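Local atomic coordinates of CD180 antigen (Mus musculus, PDB entry 3T6Q), a protein that may cooperate with MD-1 and TLR4 in the innate immune response of B cells to bacterial lipopolysaccharide, leading to NF-kappa-B activation. Residues Gln68-His73 / Ala90-Phe95; Ser489-His494 / Asn510-Ser515. All coordinates share one frame; numbering follows the deposited sequence.

Contact 1 of 2, residues Gln68-His73 / Ala90-Phe95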
loop_
_atom_site.group_PDB
_atom_site.type_symbol
_atom_site.label_atom_id
_atom_site.label_comp_id
_atom_site.label_asym_id
_atom_site.label_seq_id
_atom_site.Cartn_x
_atom_site.Cartn_y
_atom_site.Cartn_z
ATOM N N GLN A 68 3.609 13.568 6.546
ATOM C CA GLN A 68 4.812 13.178 5.789
ATOM C C GLN A 68 5.912 12.568 6.680
ATOM O O GLN A 68 7.118 12.716 6.419
ATOM C CB GLN A 68 5.309 14.378 4.947
ATOM C CG GLN A 68 4.309 14.786 3.879
ATOM C CD GLN A 68 4.720 16.037 3.134
ATOM O OE1 GLN A 68 3.979 17.011 3.092
ATOM N NE2 GLN A 68 5.906 16.017 2.543
ATOM N N ILE A 69 5.510 11.831 7.720
ATOM C CA ILE A 69 6.462 11.211 8.628
ATOM C C ILE A 69 6.960 9.894 8.048
ATOM O O ILE A 69 6.154 9.019 7.752
ATOM C CB ILE A 69 5.807 10.927 10.006
ATOM C CG1 ILE A 69 5.340 12.230 10.627
ATOM C CG2 ILE A 69 6.784 10.180 10.908
ATOM C CD1 ILE A 69 4.258 11.981 11.720
ATOM N N TYR A 70 8.279 9.788 7.832
ATOM C CA TYR A 70 8.922 8.558 7.370
ATOM C C TYR A 70 9.578 7.790 8.498
ATOM O O TYR A 70 9.751 6.587 8.374
ATOM C CB TYR A 70 9.987 8.882 6.302
ATOM C CG TYR A 70 9.372 9.404 5.007
ATOM C CD1 TYR A 70 9.081 8.531 3.960
ATOM C CD2 TYR A 70 9.063 10.763 4.846
ATOM C CE1 TYR A 70 8.529 9.000 2.760
ATOM C CE2 TYR A 70 8.464 11.236 3.662
ATOM C CZ TYR A 70 8.211 10.345 2.620
ATOM O OH TYR A 70 7.650 10.783 1.417
ATOM N N TRP A 71 9.972 8.466 9.586
ATOM C CA TRP A 71 10.731 7.808 10.648
ATOM C C TRP A 71 10.165 8.134 12.005
ATOM O O TRP A 71 9.959 9.283 12.303
ATOM C CB TRP A 71 12.213 8.253 10.631
ATOM C CG TRP A 71 12.891 7.863 9.342
ATOM C CD1 TRP A 71 13.018 8.634 8.171
ATOM C CD2 TRP A 71 13.469 6.552 9.005
ATOM N NE1 TRP A 71 13.674 7.916 7.184
ATOM C CE2 TRP A 71 13.955 6.657 7.614
ATOM C CE3 TRP A 71 13.626 5.354 9.677
ATOM C CZ2 TRP A 71 14.582 5.600 6.978
ATOM C CZ3 TRP A 71 14.267 4.299 9.021
ATOM C CH2 TRP A 71 14.729 4.421 7.704
ATOM N N ILE A 72 10.011 7.123 12.854
ATOM C CA ILE A 72 9.675 7.361 14.294
ATOM C C ILE A 72 10.782 6.726 15.144
ATOM O O ILE A 72 10.824 5.499 15.276
ATOM C CB ILE A 72 8.306 6.738 14.682
ATOM C CG1 ILE A 72 7.237 7.141 13.653
ATOM C CG2 ILE A 72 7.906 7.169 16.118
ATOM C CD1 ILE A 72 5.812 6.660 14.018
ATOM N N HIS A 73 11.675 7.566 15.675
ATOM C CA HIS A 73 12.898 7.101 16.351
ATOM C C HIS A 73 12.692 6.847 17.828
ATOM O O HIS A 73 11.588 7.048 18.350
ATOM C CB HIS A 73 14.071 8.078 16.119
ATOM C CG HIS A 73 14.571 8.123 14.671
ATOM N ND1 HIS A 73 14.616 7.033 13.877
ATOM C CD2 HIS A 73 15.047 9.177 13.906
ATOM C CE1 HIS A 73 15.067 7.386 12.655
ATOM N NE2 HIS A 73 15.349 8.690 12.683
ATOM N N ALA A 90 -2.000 7.740 7.563
ATOM C CA ALA A 90 -1.603 8.302 6.262
ATOM C C ALA A 90 -0.181 8.905 6.258
ATOM O O ALA A 90 0.093 9.881 5.533
ATOM C CB ALA A 90 -2.613 9.310 5.726
ATOM N N ASN A 91 0.699 8.322 7.078
ATOM C CA ASN A 91 2.135 8.674 7.065
ATOM C C ASN A 91 2.923 7.546 6.415
ATOM O O ASN A 91 2.677 6.375 6.700
ATOM C CB ASN A 91 2.668 8.962 8.505
ATOM C CG ASN A 91 2.191 10.275 9.014
ATOM O OD1 ASN A 91 2.648 11.338 8.536
ATOM N ND2 ASN A 91 1.207 10.245 9.914
ATOM N N PRO A 92 3.875 7.881 5.533
ATOM C CA PRO A 92 4.584 6.795 4.829
ATOM C C PRO A 92 5.754 6.187 5.641
ATOM O O PRO A 92 6.955 6.338 5.284
ATOM C CB PRO A 92 5.100 7.513 3.557
ATOM C CG PRO A 92 5.369 8.929 4.052
ATOM C CD PRO A 92 4.197 9.212 4.975
ATOM N N LEU A 93 5.410 5.472 6.709
ATOM C CA LEU A 93 6.410 5.126 7.720
ATOM C C LEU A 93 7.346 4.044 7.198
ATOM O O LEU A 93 6.912 3.014 6.735
ATOM C CB LEU A 93 5.734 4.613 9.008
ATOM C CG LEU A 93 4.775 5.597 9.686
ATOM C CD1 LEU A 93 4.036 4.957 10.862
ATOM C CD2 LEU A 93 5.573 6.815 10.149
ATOM N N ILE A 94 8.642 4.287 7.321
ATOM C CA ILE A 94 9.670 3.294 6.982
ATOM C C ILE A 94 10.012 2.439 8.215
ATOM O O ILE A 94 10.227 1.242 8.098
ATOM C CB ILE A 94 10.941 3.993 6.442
ATOM C CG1 ILE A 94 10.580 4.813 5.182
ATOM C CG2 ILE A 94 12.058 2.958 6.120
ATOM C CD1 ILE A 94 11.657 5.801 4.774
ATOM N N PHE A 95 10.079 3.057 9.389
ATOM C CA PHE A 95 10.443 2.277 10.582
ATOM C C PHE A 95 10.017 2.979 11.823
ATOM O O PHE A 95 10.060 4.188 11.897
ATOM C CB PHE A 95 11.972 2.035 10.669
ATOM C CG PHE A 95 12.375 0.874 11.568
ATOM C CD1 PHE A 95 12.262 -0.440 11.129
ATOM C CD2 PHE A 95 12.913 1.113 12.852
ATOM C CE1 PHE A 95 12.654 -1.501 11.946
ATOM C CE2 PHE A 95 13.306 0.060 13.676
ATOM C CZ PHE A 95 13.170 -1.252 13.214
HETATM O O HOH W 1 2.000 11.874 4.993
#
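I94 packs against W71 in one of the close parts of the contact. CB of I94 stands over one face of the indole, 4.0 Å from the centroid of the six-membered ring and 10° off its normal, a CH-pi contact, and CG2 of I94 comes within 3.4 Å of W71 CH2. A second CH-pi contact is just as close: P92, centre of an inverse gamma turn, lays CG over the Y70 ring, 3.6 Å from its centroid. The backbone beneath is bonded directly: I94 N donates to Y70 O at 2.8 Å, and I72 N to F95 O at 3.1 Å with an N-H...O angle of 172°. W71 and F95 pair as a parallel bridge (CA atoms 5.5 Å apart), joining LRR 2 to LRR 3 on the ascending side of the leucine-rich-repeat solenoid. I69, I72 and L93 pack apolar branches on the buried side, I69 CG2 lying 3.7 Å from L93 CD2. N91 belongs to the asparagine ladder: with CG anti to its carbonyl carbon (chi1 -74°), its OD1 accepts from I69 N at 3.0 Å and also from C67 N, while ND2 reaches L64 O and L88 O. Looser is the end at exposed Q68, whose N is bridged to A90 O by a water.

Contact 2 of 2, residues Ser489-His494 / Asn510-Ser515; sequences SSIDQH and NRLTSS
S489 turns OG anti to its own carbonyl carbon, and R511, after an extended chi2, bends at chi3 (-51°), which carries its guanidinium back to that hydroxyl. The resulting hydrogen bond runs from R511 NH2 to S489 OG, 2.8 Å long, with an N-H...O angle of 155° and the oxygen 15° out of the guanidinium plane. A water in that plane accepts from R511 NE at 2.8 Å and is also bonded to S489 OG, so direct bond and water together close a small ring at the guanidinium edge. NH1 forms a salt bridge with D487, a second partner that probably limits rotation of the group. The apolar part is slight: L512 CD2 lies 3.9 Å from I491 CG1, the leucine and isoleucine side chains crossing at an angle. Across the rest of the interface water replaces direct backbone pairing. One molecule donates to S489 O and accepts from T513 N at 2.9 Å; another donates to I491 O and to S515 O, 2.8 Å from each. No beta bridge joins the two segments; waters span the gap between their backbones, although R511 is backbone-bonded to L488, the residue just before S489. Strand 490-491 pairs in parallel with strand 465-466 of the preceding repeat, whereas 510-515 follows strand 504-506 and enters a 3-10 segment at S514, with L512 N bonded onward to N533.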
loop_
_atom_site.group_PDB
_atom_site.type_symbol
_atom_site.label_atom_id
_atom_site.label_comp_id
_atom_site.label_asym_id
_atom_site.label_seq_id
_atom_site.Cartn_x
_atom_site.Cartn_y
_atom_site.Cartn_z
ATOM N N SER A 489 -44.297 38.697 10.979
ATOM C CA SER A 489 -44.098 40.141 11.193
ATOM C C SER A 489 -44.327 40.557 12.623
ATOM O O SER A 489 -43.681 41.484 13.117
ATOM C CB SER A 489 -45.066 40.954 10.313
ATOM O OG SER A 489 -44.628 40.872 8.963
ATOM N N SER A 490 -45.255 39.884 13.299
ATOM C CA SER A 490 -45.671 40.330 14.642
ATOM C C SER A 490 -46.286 39.198 15.414
ATOM O O SER A 490 -46.816 38.253 14.832
ATOM C CB SER A 490 -46.713 41.479 14.542
ATOM O OG SER A 490 -47.715 41.167 13.569
ATOM N N ILE A 491 -46.282 39.358 16.728
ATOM C CA ILE A 491 -46.860 38.403 17.661
ATOM C C ILE A 491 -47.594 39.250 18.680
ATOM O O ILE A 491 -46.996 40.117 19.326
ATOM C CB ILE A 491 -45.750 37.534 18.349
ATOM C CG1 ILE A 491 -44.871 36.831 17.290
ATOM C CG2 ILE A 491 -46.372 36.522 19.338
ATOM C CD1 ILE A 491 -43.815 35.926 17.882
ATOM N N ASP A 492 -48.900 39.051 18.788
ATOM C CA ASP A 492 -49.679 39.719 19.806
ATOM C C ASP A 492 -49.082 39.491 21.199
ATOM O O ASP A 492 -48.617 38.388 21.496
ATOM C CB ASP A 492 -51.128 39.197 19.745
ATOM C CG ASP A 492 -52.071 40.045 20.574
ATOM O OD1 ASP A 492 -52.674 40.953 19.999
ATOM O OD2 ASP A 492 -52.165 39.831 21.797
ATOM N N GLN A 493 -49.107 40.507 22.068
ATOM C CA GLN A 493 -48.561 40.375 23.419
ATOM C C GLN A 493 -49.179 39.270 24.275
ATOM O O GLN A 493 -48.559 38.833 25.264
ATOM C CB GLN A 493 -48.696 41.691 24.195
ATOM C CG GLN A 493 -50.124 42.195 24.340
ATOM C CD GLN A 493 -50.208 43.367 25.300
ATOM O OE1 GLN A 493 -49.532 43.397 26.338
ATOM N NE2 GLN A 493 -51.047 44.332 24.967
ATOM N N HIS A 494 -50.403 38.866 23.931
ATOM C CA HIS A 494 -51.122 37.833 24.668
ATOM C C HIS A 494 -51.165 36.529 23.928
ATOM O O HIS A 494 -51.877 35.628 24.349
ATOM C CB HIS A 494 -52.554 38.297 25.049
ATOM C CG HIS A 494 -52.567 39.444 26.025
ATOM N ND1 HIS A 494 -52.010 39.358 27.260
ATOM C CD2 HIS A 494 -53.045 40.749 25.898
ATOM C CE1 HIS A 494 -52.142 40.543 27.888
ATOM N NE2 HIS A 494 -52.774 41.389 27.054
ATOM N N ASN A 510 -37.232 35.417 11.251
ATOM C CA ASN A 510 -38.486 36.046 10.928
ATOM C C ASN A 510 -38.263 37.554 10.617
ATOM O O ASN A 510 -37.138 37.959 10.296
ATOM C CB ASN A 510 -39.539 35.821 12.023
ATOM C CG ASN A 510 -40.047 34.377 12.046
ATOM O OD1 ASN A 510 -40.661 33.892 11.086
ATOM N ND2 ASN A 510 -39.778 33.679 13.139
ATOM N N ARG A 511 -39.297 38.364 10.779
ATOM C CA ARG A 511 -39.107 39.822 10.628
ATOM C C ARG A 511 -39.574 40.563 11.852
ATOM O O ARG A 511 -40.072 41.686 11.772
ATOM C CB ARG A 511 -39.876 40.339 9.398
ATOM C CG ARG A 511 -39.360 39.860 8.053
ATOM C CD ARG A 511 -40.192 40.517 6.936
ATOM N NE ARG A 511 -41.633 40.329 7.194
ATOM C CZ ARG A 511 -42.242 39.169 6.981
ATOM N NH1 ARG A 511 -41.510 38.197 6.471
ATOM N NH2 ARG A 511 -43.539 38.966 7.259
ATOM N N LEU A 512 -39.428 39.927 13.002
ATOM C CA LEU A 512 -39.964 40.508 14.228
ATOM C C LEU A 512 -39.198 41.760 14.650
ATOM O O LEU A 512 -37.965 41.866 14.427
ATOM C CB LEU A 512 -39.912 39.468 15.338
ATOM C CG LEU A 512 -40.769 38.227 15.085
ATOM C CD1 LEU A 512 -40.445 37.190 16.176
ATOM C CD2 LEU A 512 -42.253 38.626 15.085
ATOM N N THR A 513 -39.954 42.708 15.212
ATOM C CA THR A 513 -39.399 43.927 15.805
ATOM C C THR A 513 -39.513 43.786 17.322
ATOM O O THR A 513 -40.060 42.816 17.807
ATOM C CB THR A 513 -40.059 45.216 15.259
ATOM O OG1 THR A 513 -41.494 45.149 15.431
ATOM C CG2 THR A 513 -39.675 45.425 13.773
ATOM N N SER A 514 -38.980 44.736 18.079
ATOM C CA SER A 514 -38.753 44.483 19.505
ATOM C C SER A 514 -40.032 44.224 20.310
ATOM O O SER A 514 -39.983 43.527 21.335
ATOM C CB SER A 514 -37.980 45.652 20.128
ATOM O OG SER A 514 -38.831 46.779 20.113
ATOM N N SER A 515 -41.179 44.766 19.886
ATOM C CA SER A 515 -42.409 44.554 20.692
ATOM C C SER A 515 -42.854 43.062 20.768
ATOM O O SER A 515 -43.597 42.698 21.670
ATOM C CB SER A 515 -43.557 45.468 20.259
ATOM O OG SER A 515 -44.045 45.111 18.972
HETATM O O HOH W 2 -42.862 42.566 15.495
HETATM O O HOH W 3 -42.515 42.717 8.295
HETATM O O HOH W 4 -46.086 41.528 21.588
#

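In the fold
Contacts 1 and 2 each join successive leucine-rich repeats of one solenoid, but on opposite sides of the chain's centre, with their own centres about 61 Å apart and no touch between them. Contact 1 is mostly buried, with 581 Å² covered, and its cohesion comes from direct backbone bonds and apolar and aromatic packing. Contact 2, at 275 Å², is only partly buried and relies on water bridges and an arginine-serine bond. Both asparagines, N91 and N510, make the same ladder bonds to the preceding repeat, those of N510 going to C486 and L488. Another protein chain packs against contact 1, at W71, H73, I94 and F95; contact 2 meets none in the assembly.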